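Local atomic coordinates of acyl-CoA dehydrogenase (PDB entry 4RM7), a protein that belongs to the acyl-CoA dehydrogenase family, with a helical N-terminal domain, a beta-sheet middle domain and a helical C-terminal domain. Residues A[16-27]-A[79-90]. Residues are numbered along the deposited sequence; the frame is centred on the assembly and turned at random.
Sequences LNHVREYGEKYF and ELSRISGACLPF
Within the helical N-terminal domain of the acyl-CoA dehydrogenase fold, the helix ending at Y26 packs against the helix ending at S84, with V19, G23 and F27 facing E79, L80 and I83. The axes of segments 16-26 and 79-84 run roughly in the same direction, crossing at -31° with a closest approach of 9.3 Å. G23 has no side chain, so I83 CD1 can settle against the helix backbone, 3.9 Å from G23 CA and close to R20 CA; the other branch, CG2, lies 3.6 Å from G23 O. L80 enters between V19 and Y22; its CD2 is 3.5 Å from V19 CG1 and also meets the edge of the Y22 ring near CD2. Just past its helix, F27 takes the ring into an apolar cluster, with L88 CD1 over one face and L80 CD2 approaching obliquely. The tip of F27, CZ, meets the edge of the F90 ring in its plane, 3.9 Å from CE2. Y22 OH also reaches F90, at CZ, but its hydrogen bond goes to V45 O in helix 43-50. I32 of helix 29-38 adds to the packing around F27 and S84.

At the other end lies a salt-bridge network. E79 folds at its second torsion (chi2 58°), which turns the carboxylate along its own helix to R82, whose NE and NH2 grip OE1 and OE2 side-on in the guanidinium plane; the NE bond to OE1 is 2.7 Å. R20 joins the salt bridge across the helices with a weak, bent bond, NH1 to E79 OE2, 3.4 Å, while its NH2 is held by N17 OD1. E262 of helix 234-270 also pairs with R82, through NH1. Finally, one water links the helices by donating to E24 OE2 and accepting from R82 NH2, both at 2.9 Å.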
ATOM      1  N   LEU A  16      28.071 -10.087 -19.837  1.00 49.72           N
ATOM      2  CA  LEU A  16      28.032  -9.633 -18.462  1.00 50.96           C
ATOM      3  C   LEU A  16      29.408  -9.618 -17.841  1.00 54.20           C
ATOM      4  O   LEU A  16      29.759  -8.676 -17.132  1.00 62.01           O
ATOM      5  CB  LEU A  16      27.125 -10.521 -17.633  1.00 53.83           C
ATOM      6  CG  LEU A  16      25.717 -10.011 -17.526  1.00 54.13           C
ATOM      7  CD1 LEU A  16      24.903 -11.098 -16.912  1.00 62.32           C
ATOM      8  CD2 LEU A  16      25.731  -8.787 -16.652  1.00 58.81           C
ATOM      9  N   ASN A  17      30.181 -10.669 -18.100  1.00 53.41           N
ATOM     10  CA  ASN A  17      31.524 -10.760 -17.537  1.00 52.42           C
ATOM     11  C   ASN A  17      32.361  -9.580 -17.997  1.00 50.20           C
ATOM     12  O   ASN A  17      33.069  -8.959 -17.196  1.00 56.43           O
ATOM     13  CB  ASN A  17      32.210 -12.064 -17.932  1.00 53.33           C
ATOM     14  CG  ASN A  17      31.528 -13.286 -17.362  1.00 58.89           C
ATOM     15  OD1 ASN A  17      30.778 -13.202 -16.389  1.00 60.31           O
ATOM     16  ND2 ASN A  17      31.800 -14.444 -17.967  1.00 65.08           N
ATOM     17  N   HIS A  18      32.270  -9.271 -19.288  0.50 47.11           N
ATOM     18  CA  HIS A  18      33.028  -8.171 -19.871  0.50 47.11           C
ATOM     19  C   HIS A  18      32.602  -6.835 -19.275  0.50 48.30           C
ATOM     20  O   HIS A  18      33.442  -6.010 -18.916  0.50 50.61           O
ATOM     21  CB  HIS A  18      32.861  -8.147 -21.388  0.50 45.34           C
ATOM     22  CG  HIS A  18      33.309  -9.404 -22.061  0.50 45.96           C
ATOM     23  ND1 HIS A  18      33.160  -9.620 -23.419  0.50 45.15           N
ATOM     24  CD2 HIS A  18      33.906 -10.518 -21.572  0.50 47.22           C
ATOM     25  CE1 HIS A  18      33.647 -10.804 -23.729  0.50 47.72           C
ATOM     26  NE2 HIS A  18      34.109 -11.373 -22.629  0.50 48.04           N
ATOM     27  N   VAL A  19      31.297  -6.633 -19.153  1.00 46.78           N
ATOM     28  CA  VAL A  19      30.777  -5.393 -18.590  1.00 43.04           C
ATOM     29  C   VAL A  19      31.136  -5.257 -17.109  1.00 44.15           C
ATOM     30  O   VAL A  19      31.522  -4.186 -16.664  1.00 50.17           O
ATOM     31  CB  VAL A  19      29.266  -5.306 -18.787  1.00 40.78           C
ATOM     32  CG1 VAL A  19      28.695  -4.111 -18.036  1.00 40.70           C
ATOM     33  CG2 VAL A  19      28.959  -5.202 -20.277  1.00 39.32           C
ATOM     34  N   ARG A  20      31.033  -6.356 -16.369  1.00 44.91           N
ATOM     35  CA  ARG A  20      31.358  -6.380 -14.943  1.00 46.73           C
ATOM     36  C   ARG A  20      32.844  -6.118 -14.669  1.00 49.77           C
ATOM     37  O   ARG A  20      33.203  -5.513 -13.659  1.00 61.80           O
ATOM     38  CB  ARG A  20      30.938  -7.727 -14.336  1.00 47.31           C
ATOM     39  CG  ARG A  20      31.334  -7.936 -12.887  1.00 49.47           C
ATOM     40  CD  ARG A  20      30.607  -9.133 -12.256  1.00 66.50           C
ATOM     41  NE  ARG A  20      30.492 -10.285 -13.155  1.00 86.99           N
ATOM     42  CZ  ARG A  20      29.338 -10.756 -13.629  1.00 86.41           C
ATOM     43  NH1 ARG A  20      28.178 -10.190 -13.288  1.00 75.90           N
ATOM     44  NH2 ARG A  20      29.348 -11.802 -14.440  1.00 85.88           N
ATOM     45  N   GLU A  21      33.710  -6.572 -15.564  1.00 50.37           N
ATOM     46  CA  GLU A  21      35.137  -6.330 -15.410  1.00 51.31           C
ATOM     47  C   GLU A  21      35.428  -4.839 -15.690  1.00 49.99           C
ATOM     48  O   GLU A  21      36.224  -4.213 -15.003  1.00 50.03           O
ATOM     49  CB  GLU A  21      35.936  -7.272 -16.322  1.00 50.40           C
ATOM     50  CG  GLU A  21      37.290  -6.776 -16.744  1.00 62.27           C
ATOM     51  CD  GLU A  21      38.152  -7.875 -17.356  1.00 77.11           C
ATOM     52  OE1 GLU A  21      37.997  -9.053 -16.940  1.00 75.16           O
ATOM     53  OE2 GLU A  21      38.983  -7.555 -18.248  1.00 82.96           O
ATOM     54  N   TYR A  22      34.757  -4.269 -16.675  1.00 48.81           N
ATOM     55  CA  TYR A  22      34.875  -2.844 -16.928  1.00 46.37           C
ATOM     56  C   TYR A  22      34.342  -1.990 -15.784  1.00 55.63           C
ATOM     57  O   TYR A  22      34.970  -1.026 -15.384  1.00 59.13           O
ATOM     58  CB  TYR A  22      34.155  -2.491 -18.233  1.00 45.70           C
ATOM     59  CG  TYR A  22      33.818  -1.032 -18.419  1.00 50.65           C
ATOM     60  CD1 TYR A  22      34.787  -0.120 -18.751  1.00 49.64           C
ATOM     61  CD2 TYR A  22      32.531  -0.579 -18.264  1.00 51.05           C
ATOM     62  CE1 TYR A  22      34.487   1.207 -18.917  1.00 46.94           C
ATOM     63  CE2 TYR A  22      32.223   0.745 -18.433  1.00 55.18           C
ATOM     64  CZ  TYR A  22      33.208   1.632 -18.758  1.00 52.34           C
ATOM     65  OH  TYR A  22      32.901   2.948 -18.925  1.00 54.19           O
ATOM     66  N   GLY A  23      33.173  -2.338 -15.268  1.00 52.29           N
ATOM     67  CA  GLY A  23      32.559  -1.552 -14.221  1.00 42.32           C
ATOM     68  C   GLY A  23      33.330  -1.550 -12.930  1.00 49.86           C
ATOM     69  O   GLY A  23      33.506  -0.532 -12.293  1.00 46.83           O
ATOM     70  N   GLU A  24      33.799  -2.722 -12.555  1.00 47.71           N
ATOM     71  CA  GLU A  24      34.546  -2.892 -11.337  1.00 45.26           C
ATOM     72  C   GLU A  24      35.838  -2.123 -11.393  1.00 53.58           C
ATOM     73  O   GLU A  24      36.305  -1.605 -10.396  1.00 52.50           O
ATOM     74  CB  GLU A  24      34.794  -4.361 -11.072  1.00 45.97           C
ATOM     75  CG  GLU A  24      33.679  -4.999 -10.282  1.00 52.07           C
ATOM     76  CD  GLU A  24      33.799  -6.494 -10.229  1.00 60.80           C
ATOM     77  OE1 GLU A  24      34.867  -7.017 -10.568  1.00 66.32           O
ATOM     78  OE2 GLU A  24      32.823  -7.146  -9.848  1.00 64.14           O
ATOM     79  N   LYS A  25      36.441  -2.105 -12.564  1.00 54.53           N
ATOM     80  CA  LYS A  25      37.679  -1.391 -12.779  1.00 51.45           C
ATOM     81  C   LYS A  25      37.570   0.109 -12.612  1.00 48.80           C
ATOM     82  O   LYS A  25      38.416   0.716 -11.985  1.00 57.82           O
ATOM     83  CB  LYS A  25      38.184  -1.710 -14.178  1.00 55.38           C
ATOM     84  CG  LYS A  25      39.392  -0.935 -14.644  1.00 54.21           C
ATOM     85  CD  LYS A  25      40.017  -1.661 -15.818  1.00 66.42           C
ATOM     86  CE  LYS A  25      40.939  -0.770 -16.620  1.00 71.26           C
ATOM     87  NZ  LYS A  25      41.708   0.129 -15.730  1.00 74.70           N
ATOM     88  N   TYR A  26      36.536   0.714 -13.169  1.00 45.41           N
ATOM     89  CA  TYR A  26      36.419   2.161 -13.110  1.00 45.08           C
ATOM     90  C   TYR A  26      35.509   2.701 -12.028  1.00 47.56           C
ATOM     91  O   TYR A  26      35.790   3.724 -11.443  1.00 53.01           O
ATOM     92  CB  TYR A  26      35.989   2.716 -14.458  1.00 48.12           C
ATOM     93  CG  TYR A  26      37.035   2.565 -15.523  1.00 60.52           C
ATOM     94  CD1 TYR A  26      38.154   3.374 -15.544  1.00 56.59           C
ATOM     95  CD2 TYR A  26      36.909   1.613 -16.505  1.00 53.85           C
ATOM     96  CE1 TYR A  26      39.114   3.234 -16.519  1.00 57.78           C
ATOM     97  CE2 TYR A  26      37.864   1.465 -17.477  1.00 62.25           C
ATOM     98  CZ  TYR A  26      38.962   2.279 -17.479  1.00 66.83           C
ATOM     99  OH  TYR A  26      39.905   2.119 -18.450  1.00 70.58           O
ATOM    100  N   PHE A  27      34.398   2.030 -11.785  1.00 52.37           N
ATOM    101  CA  PHE A  27      33.395   2.572 -10.896  1.00 50.56           C
ATOM    102  C   PHE A  27      33.610   2.219  -9.445  1.00 59.63           C
ATOM    103  O   PHE A  27      32.853   1.477  -8.853  1.00 59.50           O
ATOM    104  CB  PHE A  27      32.008   2.188 -11.371  1.00 52.17           C
ATOM    105  CG  PHE A  27      31.707   2.670 -12.749  1.00 62.83           C
ATOM    106  CD1 PHE A  27      31.629   4.009 -13.014  1.00 66.05           C
ATOM    107  CD2 PHE A  27      31.522   1.784 -13.777  1.00 72.93           C
ATOM    108  CE1 PHE A  27      31.361   4.463 -14.283  1.00 73.22           C
ATOM    109  CE2 PHE A  27      31.256   2.228 -15.048  1.00 76.60           C
ATOM    110  CZ  PHE A  27      31.176   3.570 -15.303  1.00 74.91           C
ATOM    111  N   GLU A  79      23.760  -3.811 -15.396  1.00 39.83           N
ATOM    112  CA  GLU A  79      24.981  -4.151 -14.684  1.00 32.77           C
ATOM    113  C   GLU A  79      25.821  -2.932 -14.302  1.00 41.16           C
ATOM    114  O   GLU A  79      26.385  -2.890 -13.208  1.00 39.41           O
ATOM    115  CB  GLU A  79      25.831  -5.126 -15.505  1.00 36.69           C
ATOM    116  CG  GLU A  79      27.120  -5.622 -14.802  1.00 43.38           C
ATOM    117  CD  GLU A  79      26.904  -6.343 -13.441  1.00 64.29           C
ATOM    118  OE1 GLU A  79      25.757  -6.476 -12.938  1.00 69.13           O
ATOM    119  OE2 GLU A  79      27.913  -6.792 -12.864  1.00 62.20           O
ATOM    120  N   LEU A  80      25.903  -1.937 -15.184  1.00 39.31           N
ATOM    121  CA  LEU A  80      26.702  -0.755 -14.885  1.00 36.22           C
ATOM    122  C   LEU A  80      26.024   0.056 -13.783  1.00 37.30           C
ATOM    123  O   LEU A  80      26.691   0.625 -12.924  1.00 41.21           O
ATOM    124  CB  LEU A  80      26.908   0.099 -16.144  1.00 37.82           C
ATOM    125  CG  LEU A  80      27.799  -0.610 -17.162  1.00 42.81           C
ATOM    126  CD1 LEU A  80      27.966   0.219 -18.386  1.00 44.00           C
ATOM    127  CD2 LEU A  80      29.156  -0.950 -16.546  1.00 43.21           C
ATOM    128  N   SER A  81      24.696   0.090 -13.806  1.00 36.23           N
ATOM    129  CA  SER A  81      23.925   0.797 -12.789  1.00 39.89           C
ATOM    130  C   SER A  81      24.041   0.087 -11.462  1.00 42.51           C
ATOM    131  O   SER A  81      23.993   0.724 -10.408  1.00 47.22           O
ATOM    132  CB  SER A  81      22.449   0.904 -13.178  1.00 42.68           C
ATOM    133  OG  SER A  81      22.303   1.496 -14.455  1.00 43.63           O
ATOM    134  N   ARG A  82      24.192  -1.237 -11.519  1.00 39.80           N
ATOM    135  CA  ARG A  82      24.318  -2.037 -10.307  1.00 39.26           C
ATOM    136  C   ARG A  82      25.661  -1.794  -9.638  1.00 42.51           C
ATOM    137  O   ARG A  82      25.726  -1.520  -8.446  1.00 43.16           O
ATOM    138  CB  ARG A  82      24.167  -3.526 -10.607  1.00 36.47           C
ATOM    139  CG  ARG A  82      24.227  -4.419  -9.364  1.00 36.75           C
ATOM    140  CD  ARG A  82      24.345  -5.894  -9.755  1.00 34.92           C
ATOM    141  NE  ARG A  82      25.654  -6.196 -10.301  1.00 34.18           N
ATOM    142  CZ  ARG A  82      26.750  -6.289  -9.553  1.00 40.00           C
ATOM    143  NH1 ARG A  82      26.675  -6.104  -8.236  1.00 43.33           N
ATOM    144  NH2 ARG A  82      27.920  -6.552 -10.115  1.00 39.42           N
ATOM    145  N   ILE A  83      26.731  -1.916 -10.419  1.00 40.44           N
ATOM    146  CA  ILE A  83      28.077  -1.706  -9.911  1.00 39.06           C
ATOM    147  C   ILE A  83      28.263  -0.268  -9.441  1.00 44.35           C
ATOM    148  O   ILE A  83      28.845  -0.037  -8.393  1.00 46.19           O
ATOM    149  CB  ILE A  83      29.142  -2.042 -10.978  1.00 40.15           C
ATOM    150  CG1 ILE A  83      29.132  -3.535 -11.302  1.00 42.46           C
ATOM    151  CG2 ILE A  83      30.535  -1.617 -10.517  1.00 32.37           C
ATOM    152  CD1 ILE A  83      29.800  -3.841 -12.616  1.00 45.74           C
ATOM    153  N   SER A  84      27.752   0.700 -10.194  1.00 44.14           N
ATOM    154  CA  SER A  84      27.995   2.102  -9.851  1.00 43.05           C
ATOM    155  C   SER A  84      27.073   2.638  -8.768  1.00 46.40           C
ATOM    156  O   SER A  84      27.447   3.540  -8.043  1.00 47.10           O
ATOM    157  CB  SER A  84      27.853   2.988 -11.079  1.00 36.20           C
ATOM    158  OG  SER A  84      26.503   3.084 -11.430  1.00 43.14           O
ATOM    159  N   GLY A  85      25.857   2.106  -8.678  1.00 43.63           N
ATOM    160  CA  GLY A  85      24.858   2.657  -7.777  1.00 37.00           C
ATOM    161  C   GLY A  85      24.465   4.052  -8.235  1.00 40.28           C
ATOM    162  O   GLY A  85      24.086   4.919  -7.443  1.00 44.15           O
ATOM    163  N   ALA A  86      24.564   4.286  -9.535  1.00 40.09           N
ATOM    164  CA  ALA A  86      24.389   5.637 -10.027  1.00 44.01           C
ATOM    165  C   ALA A  86      23.667   5.650 -11.352  1.00 44.30           C
ATOM    166  O   ALA A  86      23.556   4.626 -12.027  1.00 48.68           O
ATOM    167  CB  ALA A  86      25.747   6.342 -10.147  1.00 38.38           C
ATOM    168  N   CYS A  87      23.164   6.826 -11.704  1.00 45.16           N
ATOM    169  CA  CYS A  87      22.607   7.073 -13.018  1.00 44.32           C
ATOM    170  C   CYS A  87      23.726   7.446 -13.968  1.00 50.84           C
ATOM    171  O   CYS A  87      24.353   8.479 -13.798  1.00 67.46           O
ATOM    172  CB  CYS A  87      21.568   8.188 -12.959  1.00 43.80           C
ATOM    173  SG  CYS A  87      20.621   8.326 -14.480  1.00 56.73           S
ATOM    174  N   LEU A  88      23.983   6.605 -14.963  1.00 47.82           N
ATOM    175  CA  LEU A  88      25.111   6.798 -15.867  1.00 46.12           C
ATOM    176  C   LEU A  88      24.639   7.344 -17.220  1.00 45.17           C
ATOM    177  O   LEU A  88      23.479   7.178 -17.585  1.00 56.36           O
ATOM    178  CB  LEU A  88      25.863   5.470 -16.028  1.00 41.86           C
ATOM    179  CG  LEU A  88      26.381   4.866 -14.721  1.00 47.08           C
ATOM    180  CD1 LEU A  88      27.009   3.514 -14.999  1.00 52.74           C
ATOM    181  CD2 LEU A  88      27.378   5.790 -14.016  1.00 49.90           C
ATOM    182  N   PRO A  89      25.535   8.010 -17.971  1.00 42.55           N
ATOM    183  CA  PRO A  89      25.159   8.655 -19.242  1.00 38.03           C
ATOM    184  C   PRO A  89      24.916   7.677 -20.386  1.00 43.61           C
ATOM    185  O   PRO A  89      24.366   8.067 -21.419  1.00 53.25           O
ATOM    186  CB  PRO A  89      26.376   9.533 -19.584  1.00 33.80           C
ATOM    187  CG  PRO A  89      27.299   9.455 -18.440  1.00 37.04           C
ATOM    188  CD  PRO A  89      26.960   8.206 -17.663  1.00 39.07           C
ATOM    189  N   PHE A  90      25.339   6.431 -20.207  1.00 43.34           N
ATOM    190  CA  PHE A  90      25.382   5.477 -21.305  1.00 41.98           C
ATOM    191  C   PHE A  90      24.041   5.258 -21.960  1.00 41.46           C
ATOM    192  O   PHE A  90      23.956   5.316 -23.187  1.00 46.51           O
ATOM    193  CB  PHE A  90      25.955   4.145 -20.824  1.00 44.03           C
ATOM    194  CG  PHE A  90      27.328   4.275 -20.271  1.00 44.46           C
ATOM    195  CD1 PHE A  90      28.333   4.863 -21.027  1.00 45.32           C
ATOM    196  CD2 PHE A  90      27.612   3.880 -18.974  1.00 48.10           C
ATOM    197  CE1 PHE A  90      29.620   5.018 -20.514  1.00 41.69           C
ATOM    198  CE2 PHE A  90      28.891   4.028 -18.452  1.00 49.78           C
ATOM    199  CZ  PHE A  90      29.896   4.605 -19.223  1.00 50.38           C
TER
HETATM  200  O   HOH W   1      30.384  -6.035  -8.715  1.00 52.08           O
HETATM  201  O   HOH W   2      31.027   1.708  -6.710  1.00 56.40           O